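Local coordinates for protein collagen alpha-1(XV) chain (Homo sapiens, PDB 3N3F) that forms the trimerization domain of collagen XV, bringing three chains together and probably guiding chain selection and triple-helix folding, at residues Glu32-Val37 with Trp41-Leu46; Asp10-Lys15 with Thr23-Arg28. All coordinates share one frame; numbering follows the deposited sequence.

Interaction 1. Residues Glu32-Val37 with Trp41-Leu46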
loop_
_atom_site.group_PDB
_atom_site.type_symbol
_atom_site.label_atom_id
_atom_site.label_comp_id
_atom_site.label_asym_id
_atom_site.label_seq_id
_atom_site.Cartn_x
_atom_site.Cartn_y
_atom_site.Cartn_z
ATOM N N GLU A 32 10.752 5.217 0.134
ATOM C CA GLU A 32 9.422 5.767 -0.081
ATOM C C GLU A 32 8.648 4.840 -1.000
ATOM O O GLU A 32 9.222 3.954 -1.635
ATOM C CB GLU A 32 9.506 7.162 -0.707
ATOM C CG GLU A 32 10.148 8.197 0.192
ATOM C CD GLU A 32 10.100 9.594 -0.394
ATOM O OE1 GLU A 32 10.603 9.789 -1.522
ATOM O OE2 GLU A 32 9.562 10.497 0.279
ATOM N N PHE A 33 7.340 5.047 -1.069
ATOM C CA PHE A 33 6.497 4.215 -1.908
ATOM C C PHE A 33 5.605 5.038 -2.814
ATOM O O PHE A 33 5.082 6.080 -2.417
ATOM C CB PHE A 33 5.638 3.298 -1.037
ATOM C CG PHE A 33 6.051 1.853 -1.080
ATOM C CD1 PHE A 33 5.610 1.021 -2.105
ATOM C CD2 PHE A 33 6.872 1.320 -0.092
ATOM C CE1 PHE A 33 5.979 -0.326 -2.145
ATOM C CE2 PHE A 33 7.248 -0.024 -0.121
ATOM C CZ PHE A 33 6.800 -0.848 -1.148
ATOM N N PHE A 34 5.448 4.557 -4.038
ATOM C CA PHE A 34 4.601 5.191 -5.038
ATOM C C PHE A 34 3.716 4.100 -5.610
ATOM O O PHE A 34 3.960 2.917 -5.385
ATOM C CB PHE A 34 5.444 5.788 -6.167
ATOM C CG PHE A 34 6.074 7.099 -5.821
ATOM C CD1 PHE A 34 5.445 8.295 -6.154
ATOM C CD2 PHE A 34 7.291 7.145 -5.148
ATOM C CE1 PHE A 34 6.021 9.516 -5.822
ATOM C CE2 PHE A 34 7.873 8.361 -4.811
ATOM C CZ PHE A 34 7.238 9.548 -5.150
ATOM N N ILE A 35 2.675 4.497 -6.322
ATOM C CA ILE A 35 1.790 3.532 -6.948
ATOM C C ILE A 35 1.670 3.943 -8.403
ATOM O O ILE A 35 1.470 5.114 -8.708
ATOM C CB ILE A 35 0.387 3.538 -6.317
ATOM C CG1 ILE A 35 -0.179 4.956 -6.334
ATOM C CG2 ILE A 35 0.453 3.004 -4.903
ATOM C CD1 ILE A 35 -1.664 5.015 -6.137
ATOM N N ARG A 36 1.817 2.975 -9.294
ATOM C CA ARG A 36 1.711 3.220 -10.721
ATOM C C ARG A 36 0.215 3.260 -11.045
ATOM O O ARG A 36 -0.504 2.296 -10.789
ATOM C CB ARG A 36 2.379 2.074 -11.484
ATOM C CG ARG A 36 3.267 2.493 -12.636
ATOM C CD ARG A 36 2.535 3.390 -13.582
ATOM N NE ARG A 36 3.076 3.346 -14.933
ATOM C CZ ARG A 36 2.516 3.979 -15.956
ATOM N NH1 ARG A 36 1.419 4.693 -15.754
ATOM N NH2 ARG A 36 3.034 3.887 -17.172
ATOM N N VAL A 37 -0.260 4.377 -11.581
ATOM C CA VAL A 37 -1.673 4.486 -11.930
ATOM C C VAL A 37 -1.835 4.922 -13.376
ATOM O O VAL A 37 -0.865 5.020 -14.123
ATOM C CB VAL A 37 -2.415 5.498 -11.029
ATOM C CG1 VAL A 37 -2.291 5.082 -9.575
ATOM C CG2 VAL A 37 -1.863 6.894 -11.240
ATOM N N TRP A 41 1.917 8.287 -11.709
ATOM C CA TRP A 41 2.114 7.679 -10.406
ATOM C C TRP A 41 1.496 8.590 -9.359
ATOM O O TRP A 41 1.168 9.747 -9.631
ATOM C CB TRP A 41 3.607 7.553 -10.075
ATOM C CG TRP A 41 4.471 6.919 -11.123
ATOM C CD1 TRP A 41 4.942 5.637 -11.133
ATOM C CD2 TRP A 41 5.027 7.560 -12.275
ATOM N NE1 TRP A 41 5.764 5.442 -12.216
ATOM C CE2 TRP A 41 5.834 6.607 -12.934
ATOM C CE3 TRP A 41 4.925 8.852 -12.814
ATOM C CZ2 TRP A 41 6.537 6.903 -14.110
ATOM C CZ3 TRP A 41 5.625 9.145 -13.983
ATOM C CH2 TRP A 41 6.420 8.175 -14.616
ATOM N N LYS A 42 1.349 8.055 -8.155
ATOM C CA LYS A 42 0.835 8.803 -7.016
ATOM C C LYS A 42 1.665 8.352 -5.826
ATOM O O LYS A 42 1.901 7.159 -5.644
ATOM C CB LYS A 42 -0.644 8.500 -6.774
ATOM C CG LYS A 42 -1.592 9.219 -7.724
ATOM C CD LYS A 42 -3.045 8.958 -7.342
ATOM C CE LYS A 42 -3.994 9.808 -8.159
ATOM N NZ LYS A 42 -5.416 9.575 -7.777
ATOM N N LYS A 43 2.121 9.306 -5.024
ATOM C CA LYS A 43 2.945 8.992 -3.868
ATOM C C LYS A 43 2.111 8.521 -2.688
ATOM O O LYS A 43 1.094 9.127 -2.356
ATOM C CB LYS A 43 3.765 10.219 -3.455
ATOM C CG LYS A 43 4.770 9.944 -2.353
ATOM C CD LYS A 43 5.699 11.125 -2.129
ATOM C CE LYS A 43 6.835 10.745 -1.194
ATOM N NZ LYS A 43 7.842 11.828 -1.063
ATOM N N LEU A 44 2.540 7.430 -2.065
ATOM C CA LEU A 44 1.841 6.899 -0.910
ATOM C C LEU A 44 2.315 7.680 0.317
ATOM O O LEU A 44 3.512 7.900 0.486
ATOM C CB LEU A 44 2.170 5.416 -0.734
ATOM C CG LEU A 44 0.969 4.494 -0.510
ATOM C CD1 LEU A 44 0.365 4.142 -1.845
ATOM C CD2 LEU A 44 1.413 3.229 0.172
ATOM N N GLN A 45 1.374 8.114 1.151
ATOM C CA GLN A 45 1.679 8.861 2.373
ATOM C C GLN A 45 2.209 7.933 3.464
ATOM O O GLN A 45 1.466 7.109 4.008
ATOM C CB GLN A 45 0.421 9.560 2.885
ATOM C CG GLN A 45 -0.203 10.525 1.899
ATOM C CD GLN A 45 0.514 11.860 1.844
ATOM O OE1 GLN A 45 1.710 11.931 1.554
ATOM N NE2 GLN A 45 -0.219 12.932 2.126
ATOM N N LEU A 46 3.489 8.075 3.789
ATOM C CA LEU A 46 4.111 7.241 4.813
ATOM C C LEU A 46 4.564 8.075 6.002
ATOM O O LEU A 46 4.873 9.258 5.865
ATOM C CB LEU A 46 5.314 6.502 4.233
ATOM C CG LEU A 46 5.038 5.527 3.091
ATOM C CD1 LEU A 46 6.349 4.950 2.581
ATOM C CD2 LEU A 46 4.123 4.433 3.577
HETATM O O HOH W 1 6.281 7.377 0.301
#
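Lys43 lies across the ring of Phe34 and reaches past it to Glu32. Its CB lies 3.3 Å from Phe34 CE1. With CG anti to the backbone N (chi1 -174°) and the rest of the chain extended, the methylenes run out across the ring: CG sits over one face, toward the rim, 4.0 Å from the Phe34 ring centroid in a CH-pi contact, and CD comes 3.7 Å from Phe34 CZ. CE already borders the carboxylate, and NZ closes a salt bridge to Glu32 OE2 at 2.6 Å, coming from above the carboxylate plane; Ser30 holds Glu32 OE1. Alongside, the backbones form an antiparallel hairpin, with Ile35 and Lys42 a hydrogen-bonded pair. Leu44 N adds a 2.9 Å bond to Phe33 O, and farther on, where the chains part, a water links Phe33 N to Leu44 O. On the face carrying Ile35, its CG2 presses against Leu44 CD1 at 3.3 Å, tighter than usual. Strand 23-27 runs along the other edge of strand 32-37; helix 9-13 packs on the side of Phe34 and Trp41, while Ile35 packs on Leu46 of the second subunit and Leu44 meets leucines of both neighbouring subunits.

Interaction 2. Residues Asp10-Lys15 with Thr23-Arg28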
loop_
_atom_site.group_PDB
_atom_site.type_symbol
_atom_site.label_atom_id
_atom_site.label_comp_id
_atom_site.label_asym_id
_atom_site.label_seq_id
_atom_site.Cartn_x
_atom_site.Cartn_y
_atom_site.Cartn_z
ATOM N N ASP A 10 13.875 9.326 -10.007
ATOM C CA ASP A 10 14.194 9.547 -11.412
ATOM C C ASP A 10 14.261 8.259 -12.221
ATOM O O ASP A 10 13.813 8.218 -13.371
ATOM C CB ASP A 10 15.491 10.344 -11.535
ATOM C CG ASP A 10 15.307 11.789 -11.120
ATOM O OD1 ASP A 10 14.432 12.456 -11.713
ATOM O OD2 ASP A 10 16.014 12.257 -10.206
ATOM N N ASP A 11 14.810 7.208 -11.623
ATOM C CA ASP A 11 14.886 5.917 -12.298
ATOM C C ASP A 11 13.445 5.447 -12.539
ATOM O O ASP A 11 13.117 4.925 -13.602
ATOM C CB ASP A 11 15.648 4.917 -11.424
ATOM C CG ASP A 11 16.020 3.654 -12.170
ATOM O OD1 ASP A 11 16.580 3.762 -13.284
ATOM O OD2 ASP A 11 15.765 2.552 -11.641
ATOM N N MET A 12 12.580 5.656 -11.552
ATOM C CA MET A 12 11.176 5.274 -11.676
ATOM C C MET A 12 10.491 6.064 -12.798
ATOM O O MET A 12 9.781 5.494 -13.628
ATOM C CB MET A 12 10.446 5.531 -10.353
ATOM C CG MET A 12 8.936 5.339 -10.423
ATOM S SD MET A 12 8.078 5.901 -8.925
ATOM C CE MET A 12 7.818 7.625 -9.284
ATOM N N LEU A 13 10.713 7.377 -12.817
ATOM C CA LEU A 13 10.117 8.261 -13.816
ATOM C C LEU A 13 10.451 7.910 -15.267
ATOM O O LEU A 13 9.649 8.148 -16.164
ATOM C CB LEU A 13 10.527 9.716 -13.550
ATOM C CG LEU A 13 10.016 10.408 -12.281
ATOM C CD1 LEU A 13 10.642 11.792 -12.171
ATOM C CD2 LEU A 13 8.497 10.509 -12.314
ATOM N N GLN A 14 11.629 7.345 -15.507
ATOM C CA GLN A 14 12.004 6.999 -16.873
ATOM C C GLN A 14 11.606 5.583 -17.286
ATOM O O GLN A 14 11.799 5.183 -18.437
ATOM C CB GLN A 14 13.509 7.205 -17.074
ATOM C CG GLN A 14 14.395 6.368 -16.172
ATOM C CD GLN A 14 15.864 6.729 -16.311
ATOM O OE1 GLN A 14 16.736 6.059 -15.757
ATOM N NE2 GLN A 14 16.144 7.798 -17.050
ATOM N N LYS A 15 11.029 4.833 -16.355
ATOM C CA LYS A 15 10.617 3.462 -16.635
ATOM C C LYS A 15 9.130 3.235 -16.387
ATOM O O LYS A 15 8.727 2.207 -15.851
ATOM C CB LYS A 15 11.453 2.497 -15.793
ATOM C CG LYS A 15 12.936 2.528 -16.149
ATOM C CD LYS A 15 13.760 1.654 -15.224
ATOM C CE LYS A 15 15.201 1.545 -15.704
ATOM N NZ LYS A 15 15.853 2.875 -15.834
ATOM N N THR A 23 0.394 -1.140 -9.624
ATOM C CA THR A 23 1.540 -1.786 -8.984
ATOM C C THR A 23 2.172 -0.833 -7.976
ATOM O O THR A 23 2.154 0.380 -8.168
ATOM C CB THR A 23 2.627 -2.176 -10.022
ATOM O OG1 THR A 23 2.098 -3.141 -10.936
ATOM C CG2 THR A 23 3.848 -2.763 -9.331
ATOM N N PHE A 24 2.717 -1.384 -6.896
ATOM C CA PHE A 24 3.374 -0.579 -5.875
ATOM C C PHE A 24 4.856 -0.433 -6.211
ATOM O O PHE A 24 5.496 -1.391 -6.640
ATOM C CB PHE A 24 3.197 -1.225 -4.502
ATOM C CG PHE A 24 1.827 -1.028 -3.920
ATOM C CD1 PHE A 24 1.495 0.163 -3.285
ATOM C CD2 PHE A 24 0.863 -2.025 -4.023
ATOM C CE1 PHE A 24 0.216 0.364 -2.758
ATOM C CE2 PHE A 24 -0.418 -1.836 -3.502
ATOM C CZ PHE A 24 -0.739 -0.638 -2.869
ATOM N N ILE A 25 5.393 0.769 -6.014
ATOM C CA ILE A 25 6.793 1.051 -6.326
ATOM C C ILE A 25 7.592 1.538 -5.120
ATOM O O ILE A 25 7.299 2.581 -4.544
ATOM C CB ILE A 25 6.904 2.119 -7.437
ATOM C CG1 ILE A 25 6.134 1.666 -8.679
ATOM C CG2 ILE A 25 8.374 2.366 -7.771
ATOM C CD1 ILE A 25 6.130 2.690 -9.800
ATOM N N TYR A 26 8.618 0.781 -4.759
ATOM C CA TYR A 26 9.472 1.119 -3.628
ATOM C C TYR A 26 10.731 1.817 -4.119
ATOM O O TYR A 26 11.361 1.372 -5.077
ATOM C CB TYR A 26 9.844 -0.161 -2.875
ATOM C CG TYR A 26 10.783 0.005 -1.694
ATOM C CD1 TYR A 26 10.478 0.871 -0.645
ATOM C CD2 TYR A 26 11.923 -0.792 -1.575
ATOM C CE1 TYR A 26 11.275 0.929 0.498
ATOM C CE2 TYR A 26 12.727 -0.742 -0.436
ATOM C CZ TYR A 26 12.392 0.118 0.598
ATOM O OH TYR A 26 13.151 0.136 1.743
ATOM N N LEU A 27 11.086 2.927 -3.482
ATOM C CA LEU A 27 12.301 3.642 -3.850
ATOM C C LEU A 27 13.325 3.314 -2.773
ATOM O O LEU A 27 13.224 3.786 -1.640
ATOM C CB LEU A 27 12.047 5.150 -3.921
ATOM C CG LEU A 27 10.967 5.585 -4.919
ATOM C CD1 LEU A 27 11.011 7.096 -5.073
ATOM C CD2 LEU A 27 11.199 4.918 -6.275
ATOM N N ARG A 28 14.299 2.484 -3.135
ATOM C CA ARG A 28 15.331 2.036 -2.208
ATOM C C ARG A 28 16.085 3.147 -1.490
ATOM O O ARG A 28 16.238 3.107 -0.271
ATOM C CB ARG A 28 16.328 1.118 -2.935
ATOM C CG ARG A 28 15.701 -0.155 -3.508
ATOM C CD ARG A 28 16.759 -1.166 -3.936
ATOM N NE ARG A 28 17.642 -0.651 -4.982
ATOM C CZ ARG A 28 17.401 -0.737 -6.289
ATOM N NH1 ARG A 28 16.297 -1.324 -6.736
ATOM N NH2 ARG A 28 18.268 -0.225 -7.152
#
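Met12 meets Ile25 because its chain runs straight out from the helix as far as the sulfur: CG is anti to the backbone N (chi1 172°), and the next torsion is also extended. Ile25 answers with two branches, CG2 and CD1, both of which meet the thioether. CG2 touches the sulfur, Met12 SD to Ile25 CG2 being 3.7 Å, while the tip of the longer branch, Ile25 CD1, lies 3.9 Å from Met12 CG. The two side chains approach at a slant. Nearer the helix, Met12 CB rests against one methyl of Leu27, CD2, at 4.2 Å. Only at the last torsion does the methionine bend (chi3 87°), turning its methyl away from Ile25 and against both Phe34 and Trp41. Helix 9-13 is the connecting helix of a beta-alpha-beta unit, whose parallel strands 3-6 and 23-27 are neighbours in the sheet, and Met12 fills the layer between helix and sheet together with Phe6 of strand 3-6. With an alanine here, the thioether would be gone, which is likely to open a gap beside Ile25 and leave Phe34 and Trp41 without the methyl that packs against them both. Where the helix ends, Lys15 N bonds back to Met12 O at 3.1 Å. Over the same turn, Lys15 NZ makes a salt bridge with Asp11 OD1 at 2.8 Å, arriving from above the carboxylate plane. On the other side of strand 23-27, Phe24 meets the Phe24 rings of both other subunits edge-to-face, and Tyr26 OH bonds to Glu21 of one of them.

From the N terminus, strand 3-6 leads into helix 9-13, and the chain then loops round through nine residues before strand 23-27 comes up under the helix; interaction 2 closes that excursion. A short turn brings the chain back as strand 32-37, and interaction 1 closes the beta hairpin of strands 32-37 and 40-43, its segments three residues apart. The two contacts follow in series, neither nested nor crossed. They are joined in the sheet itself, where strands 23-27 and 32-37 are neighbours: Phe34 O lies 2.7 Å from Ile25 N, a probable hydrogen bond. The helix and the four-stranded sheet thus make one small unit, and both contacts touch the third subunit.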